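Local coordinates for uridylate kinase (Archaeoglobus fulgidus, PDB 2IJ9), which probably catalyses the reversible, ATP-dependent phosphorylation of UMP to UDP, a step in the de novo synthesis of CTP, at residues 19-27 and 76-84. The protein carries 1 engineered substitution. Residues are numbered along the deposited sequence; the frame is centred on the assembly and turned at random.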
ATOM      1  N   ILE B  19      -7.317  -1.171 -12.371  1.00101.27           N
ATOM      2  CA  ILE B  19      -7.418   0.143 -13.002  1.00 89.93           C
ATOM      3  C   ILE B  19      -7.538  -0.003 -14.528  1.00 87.84           C
ATOM      4  O   ILE B  19      -8.408   0.612 -15.169  1.00 71.67           O
ATOM      5  CB  ILE B  19      -6.241   1.066 -12.570  1.00 84.12           C
ATOM      6  CG1 ILE B  19      -6.450   1.511 -11.111  1.00 90.12           C
ATOM      7  CG2 ILE B  19      -6.096   2.272 -13.513  1.00 70.83           C
ATOM      8  CD1 ILE B  19      -5.346   2.404 -10.523  1.00 64.66           C
ATOM      9  N   ARG B  20      -6.699  -0.857 -15.104  1.00 85.16           N
ATOM     10  CA  ARG B  20      -6.828  -1.140 -16.522  1.00 88.91           C
ATOM     11  C   ARG B  20      -8.254  -1.621 -16.825  1.00 85.49           C
ATOM     12  O   ARG B  20      -8.843  -1.209 -17.815  1.00 86.39           O
ATOM     13  CB  ARG B  20      -5.771  -2.143 -16.989  1.00 74.92           C
ATOM     14  CG  ARG B  20      -5.393  -1.990 -18.457  1.00 88.40           C
ATOM     15  CD  ARG B  20      -4.412  -3.059 -18.920  1.00 99.29           C
ATOM     16  NE  ARG B  20      -3.402  -3.347 -17.902  1.00127.58           N
ATOM     17  CZ  ARG B  20      -2.232  -2.724 -17.801  1.00124.77           C
ATOM     18  NH1 ARG B  20      -1.905  -1.766 -18.663  1.00101.73           N
ATOM     19  NH2 ARG B  20      -1.385  -3.063 -16.834  1.00121.37           N
ATOM     20  N   GLU B  21      -8.817  -2.438 -15.934  1.00 86.23           N
ATOM     21  CA  GLU B  21     -10.158  -2.981 -16.098  1.00 93.41           C
ATOM     22  C   GLU B  21     -11.215  -1.876 -16.075  1.00 88.17           C
ATOM     23  O   GLU B  21     -12.110  -1.859 -16.926  1.00 99.60           O
ATOM     24  CB  GLU B  21     -10.441  -4.030 -15.015  1.00101.58           C
ATOM     25  CG  GLU B  21     -11.511  -5.063 -15.368  1.00127.87           C
ATOM     26  CD  GLU B  21     -11.920  -5.940 -14.181  1.00125.13           C
ATOM     27  OE1 GLU B  21     -11.851  -5.460 -13.027  1.00137.85           O
ATOM     28  OE2 GLU B  21     -12.322  -7.105 -14.404  1.00139.21           O
ATOM     29  N   PHE B  22     -11.103  -0.950 -15.122  1.00 84.21           N
ATOM     30  CA  PHE B  22     -12.021   0.202 -15.054  1.00 85.09           C
ATOM     31  C   PHE B  22     -11.905   1.156 -16.248  1.00 84.19           C
ATOM     32  O   PHE B  22     -12.922   1.544 -16.841  1.00 75.99           O
ATOM     33  CB  PHE B  22     -11.823   0.988 -13.761  1.00 75.60           C
ATOM     34  CG  PHE B  22     -12.512   0.387 -12.576  1.00 91.44           C
ATOM     35  CD1 PHE B  22     -13.868   0.601 -12.355  1.00 83.87           C
ATOM     36  CD2 PHE B  22     -11.804  -0.388 -11.672  1.00 99.33           C
ATOM     37  CE1 PHE B  22     -14.504   0.045 -11.250  1.00104.94           C
ATOM     38  CE2 PHE B  22     -12.430  -0.945 -10.570  1.00 99.61           C
ATOM     39  CZ  PHE B  22     -13.781  -0.728 -10.358  1.00110.10           C
ATOM     40  N   ALA B  23     -10.671   1.531 -16.592  1.00 80.56           N
ATOM     41  CA  ALA B  23     -10.416   2.397 -17.742  1.00 81.61           C
ATOM     42  C   ALA B  23     -11.055   1.828 -19.001  1.00 84.54           C
ATOM     43  O   ALA B  23     -11.805   2.516 -19.690  1.00 89.42           O
ATOM     44  CB  ALA B  23      -8.927   2.600 -17.955  1.00 67.51           C
ATOM     45  N   LYS B  24     -10.783   0.556 -19.272  1.00 86.68           N
ATOM     46  CA  LYS B  24     -11.302  -0.105 -20.462  1.00 87.46           C
ATOM     47  C   LYS B  24     -12.817   0.000 -20.575  1.00 89.53           C
ATOM     48  O   LYS B  24     -13.344   0.255 -21.668  1.00 90.08           O
ATOM     49  CB  LYS B  24     -10.836  -1.559 -20.532  1.00 89.60           C
ATOM     50  CG  LYS B  24      -9.394  -1.703 -21.028  1.00 96.81           C
ATOM     51  CD  LYS B  24      -9.153  -3.039 -21.702  1.00122.42           C
ATOM     52  CE  LYS B  24      -7.751  -3.111 -22.283  1.00143.51           C
ATOM     53  NZ  LYS B  24      -7.532  -4.363 -23.061  1.00158.45           N
ATOM     54  N   THR B  25     -13.505  -0.173 -19.448  1.00 73.11           N
ATOM     55  CA  THR B  25     -14.941   0.054 -19.399  1.00 77.62           C
ATOM     56  C   THR B  25     -15.289   1.513 -19.718  1.00 83.47           C
ATOM     57  O   THR B  25     -16.164   1.788 -20.554  1.00 93.27           O
ATOM     58  CB  THR B  25     -15.525  -0.381 -18.045  1.00 84.34           C
ATOM     59  OG1 THR B  25     -15.681  -1.799 -18.049  1.00 98.80           O
ATOM     60  CG2 THR B  25     -16.886   0.251 -17.782  1.00 90.66           C
ATOM     61  N   ILE B  26     -14.579   2.448 -19.090  1.00 80.07           N
ATOM     62  CA  ILE B  26     -14.869   3.871 -19.273  1.00 77.40           C
ATOM     63  C   ILE B  26     -14.637   4.272 -20.725  1.00 78.78           C
ATOM     64  O   ILE B  26     -15.440   4.983 -21.317  1.00 94.43           O
ATOM     65  CB  ILE B  26     -14.030   4.739 -18.317  1.00 75.40           C
ATOM     66  CG1 ILE B  26     -14.482   4.518 -16.871  1.00 58.57           C
ATOM     67  CG2 ILE B  26     -14.143   6.217 -18.666  1.00 59.06           C
ATOM     68  CD1 ILE B  26     -13.456   4.986 -15.839  1.00101.26           C
ATOM     69  N   GLU B  27     -13.558   3.768 -21.300  1.00 77.35           N
ATOM     70  CA  GLU B  27     -13.259   3.981 -22.705  1.00 83.03           C
ATOM     71  C   GLU B  27     -14.354   3.441 -23.626  1.00 84.20           C
ATOM     72  O   GLU B  27     -14.728   4.111 -24.582  1.00 83.32           O
ATOM     73  CB  GLU B  27     -11.919   3.341 -23.045  1.00 87.07           C
ATOM     74  CG  GLU B  27     -11.482   3.550 -24.463  1.00 87.32           C
ATOM     75  CD  GLU B  27     -11.155   4.982 -24.746  1.00102.68           C
ATOM     76  OE1 GLU B  27     -10.113   5.466 -24.240  1.00 81.64           O
ATOM     77  OE2 GLU B  27     -11.940   5.612 -25.487  1.00112.54           O
ATOM     78  N   LEU B  76      -3.753   9.055 -12.040  1.00 64.80           N
ATOM     79  CA  LEU B  76      -3.417   7.668 -12.241  1.00 62.74           C
ATOM     80  C   LEU B  76      -4.406   7.058 -13.209  1.00 67.21           C
ATOM     81  O   LEU B  76      -4.021   6.429 -14.192  1.00 71.61           O
ATOM     82  CB  LEU B  76      -3.443   6.930 -10.903  1.00 55.48           C
ATOM     83  CG  LEU B  76      -2.606   5.653 -10.848  1.00 82.87           C
ATOM     84  CD1 LEU B  76      -1.128   5.927 -11.156  1.00 89.84           C
ATOM     85  CD2 LEU B  76      -2.782   4.967  -9.500  1.00 81.53           C
ATOM     86  N   LEU B  77      -5.686   7.275 -12.946  1.00 63.38           N
ATOM     87  CA  LEU B  77      -6.733   6.749 -13.809  1.00 66.07           C
ATOM     88  C   LEU B  77      -6.617   7.263 -15.257  1.00 70.19           C
ATOM     89  O   LEU B  77      -6.838   6.525 -16.199  1.00 60.97           O
ATOM     90  CB  LEU B  77      -8.106   7.078 -13.216  1.00 34.58           C
ATOM     91  CG  LEU B  77      -9.324   6.694 -14.046  1.00 59.20           C
ATOM     92  CD1 LEU B  77      -9.307   5.211 -14.523  1.00 55.78           C
ATOM     93  CD2 LEU B  77     -10.569   6.988 -13.230  1.00 43.93           C
ATOM     94  N   ILE B  78      -6.250   8.529 -15.413  1.00 81.43           N
ATOM     95  CA  ILE B  78      -6.127   9.168 -16.725  1.00 76.69           C
ATOM     96  C   ILE B  78      -5.033   8.533 -17.588  1.00 84.83           C
ATOM     97  O   ILE B  78      -5.184   8.431 -18.806  1.00 73.23           O
ATOM     98  CB  ILE B  78      -5.876  10.686 -16.565  1.00 67.06           C
ATOM     99  CG1 ILE B  78      -7.157  11.362 -16.099  1.00 88.35           C
ATOM    100  CG2 ILE B  78      -5.424  11.329 -17.866  1.00 72.03           C
ATOM    101  CD1 ILE B  78      -6.949  12.738 -15.530  1.00 76.24           C
ATOM    102  N   SER B  79      -3.943   8.100 -16.952  1.00 81.02           N
ATOM    103  CA  SER B  79      -2.863   7.417 -17.656  1.00 70.00           C
ATOM    104  C   SER B  79      -3.514   6.284 -18.401  1.00 80.60           C
ATOM    105  O   SER B  79      -3.288   6.080 -19.597  1.00 86.60           O
ATOM    106  CB  SER B  79      -1.841   6.837 -16.676  1.00 78.28           C
ATOM    107  OG  SER B  79      -1.562   7.713 -15.591  1.00 96.37           O
ATOM    108  N   ALA B  80      -4.379   5.583 -17.678  1.00 79.61           N
ATOM    109  CA  ALA B  80      -5.012   4.388 -18.189  1.00 89.37           C
ATOM    110  C   ALA B  80      -5.997   4.621 -19.331  1.00 81.43           C
ATOM    111  O   ALA B  80      -6.116   3.778 -20.209  1.00 98.19           O
ATOM    112  CB  ALA B  80      -5.666   3.619 -17.057  1.00 94.30           C
ATOM    113  N   ILE B  81      -6.706   5.743 -19.334  1.00 86.07           N
ATOM    114  CA  ILE B  81      -7.627   6.001 -20.446  1.00 86.82           C
ATOM    115  C   ILE B  81      -7.132   7.052 -21.448  1.00 94.07           C
ATOM    116  O   ILE B  81      -6.951   8.220 -21.106  1.00104.37           O
ATOM    117  CB  ILE B  81      -9.104   6.202 -19.983  1.00 90.07           C
ATOM    118  CG1 ILE B  81      -9.848   7.155 -20.919  1.00 97.71           C
ATOM    119  CG2 ILE B  81      -9.198   6.642 -18.518  1.00 54.59           C
ATOM    120  CD1 ILE B  81     -11.309   6.848 -21.034  1.00129.77           C
ATOM    121  N   PRO B  82      -6.873   6.619 -22.696  1.00 98.02           N
ATOM    122  CA  PRO B  82      -6.240   7.467 -23.714  1.00 99.92           C
ATOM    123  C   PRO B  82      -7.140   8.593 -24.241  1.00 92.24           C
ATOM    124  O   PRO B  82      -6.636   9.613 -24.707  1.00 95.70           O
ATOM    125  CB  PRO B  82      -5.891   6.473 -24.827  1.00 83.38           C
ATOM    126  CG  PRO B  82      -6.908   5.392 -24.679  1.00 97.87           C
ATOM    127  CD  PRO B  82      -7.164   5.267 -23.208  1.00 91.36           C
ATOM    128  N   SER B  83      -8.454   8.418 -24.138  1.00 98.21           N
ATOM    129  CA  SER B  83      -9.411   9.428 -24.607  1.00100.10           C
ATOM    130  C   SER B  83      -9.790  10.451 -23.529  1.00 93.25           C
ATOM    131  O   SER B  83     -10.742  11.220 -23.675  1.00 90.77           O
ATOM    132  CB  SER B  83     -10.657   8.746 -25.159  1.00 96.13           C
ATOM    133  OG  SER B  83     -10.289   7.777 -26.119  1.00120.72           O
ATOM    134  N   ALA B  84      -9.031  10.465 -22.447  1.00 88.52           N
ATOM    135  CA  ALA B  84      -9.286  11.404 -21.378  1.00 81.05           C
ATOM    136  C   ALA B  84      -8.465  12.672 -21.571  1.00 83.04           C
ATOM    137  O   ALA B  84      -7.372  12.635 -22.152  1.00 79.74           O
ATOM    138  CB  ALA B  84      -8.971  10.766 -20.029  1.00 84.34           C
TER
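Ser83 OG donates a hydrogen bond to Glu27 OE2, 2.8 Å away. The hydroxyl meets this oxygen on its syn side, 15° out of the carboxylate plane. The other oxygen, Glu27 OE1, takes a weak bond from Ser83 N at 3.4 Å. Both carboxylate oxygens thus face one residue of the type I turn from Ile81 to Ala84. CG of Glu27 is anti to the backbone N, and a bend at chi2 (68°) brings the carboxylate to Ser83. Glu27 OE1 also lies against the ring of Pro82 and near Ile81 CD1. With an alanine here in place of Glu27, the hydroxyl and amide of Ser83 would probably lose these carboxylate acceptors, and the turn would be less firmly tied to helix 16-32.

From Ala23 back to Ile19 the contact is apolar. Ala23 CB meets Ala80 CB at 3.5 Å, small residue against small residue. Ile19 CG2 flanks the same Ala80 methyl at 3.8 Å. The axes of the two helical segments approach to 9.1 Å at a crossing angle of -62°. In this amino acid kinase fold, helix 16-32 links the parallel neighbouring strands 2-7 and 34-39 in a beta-alpha-beta crossover. The end of helix 59-80 packs beside it on the same face of the sheet.

Ile26 and Ile81 meet on the side that faces the sheet. Their side chains cross at about a right angle, with Ile26 CG2 3.7 Å from Ile81 CD1. Both touch Val104 of strand 104-107, while Leu77 rests on Val37 and Val39 of strand 34-39. At the other end Ile19 CD1 reaches Leu76 CD2 at 3.8 Å, again nearly perpendicular. A second subunit covers this end, with its Leu55 on Ile19 and its Tyr48 on Leu76.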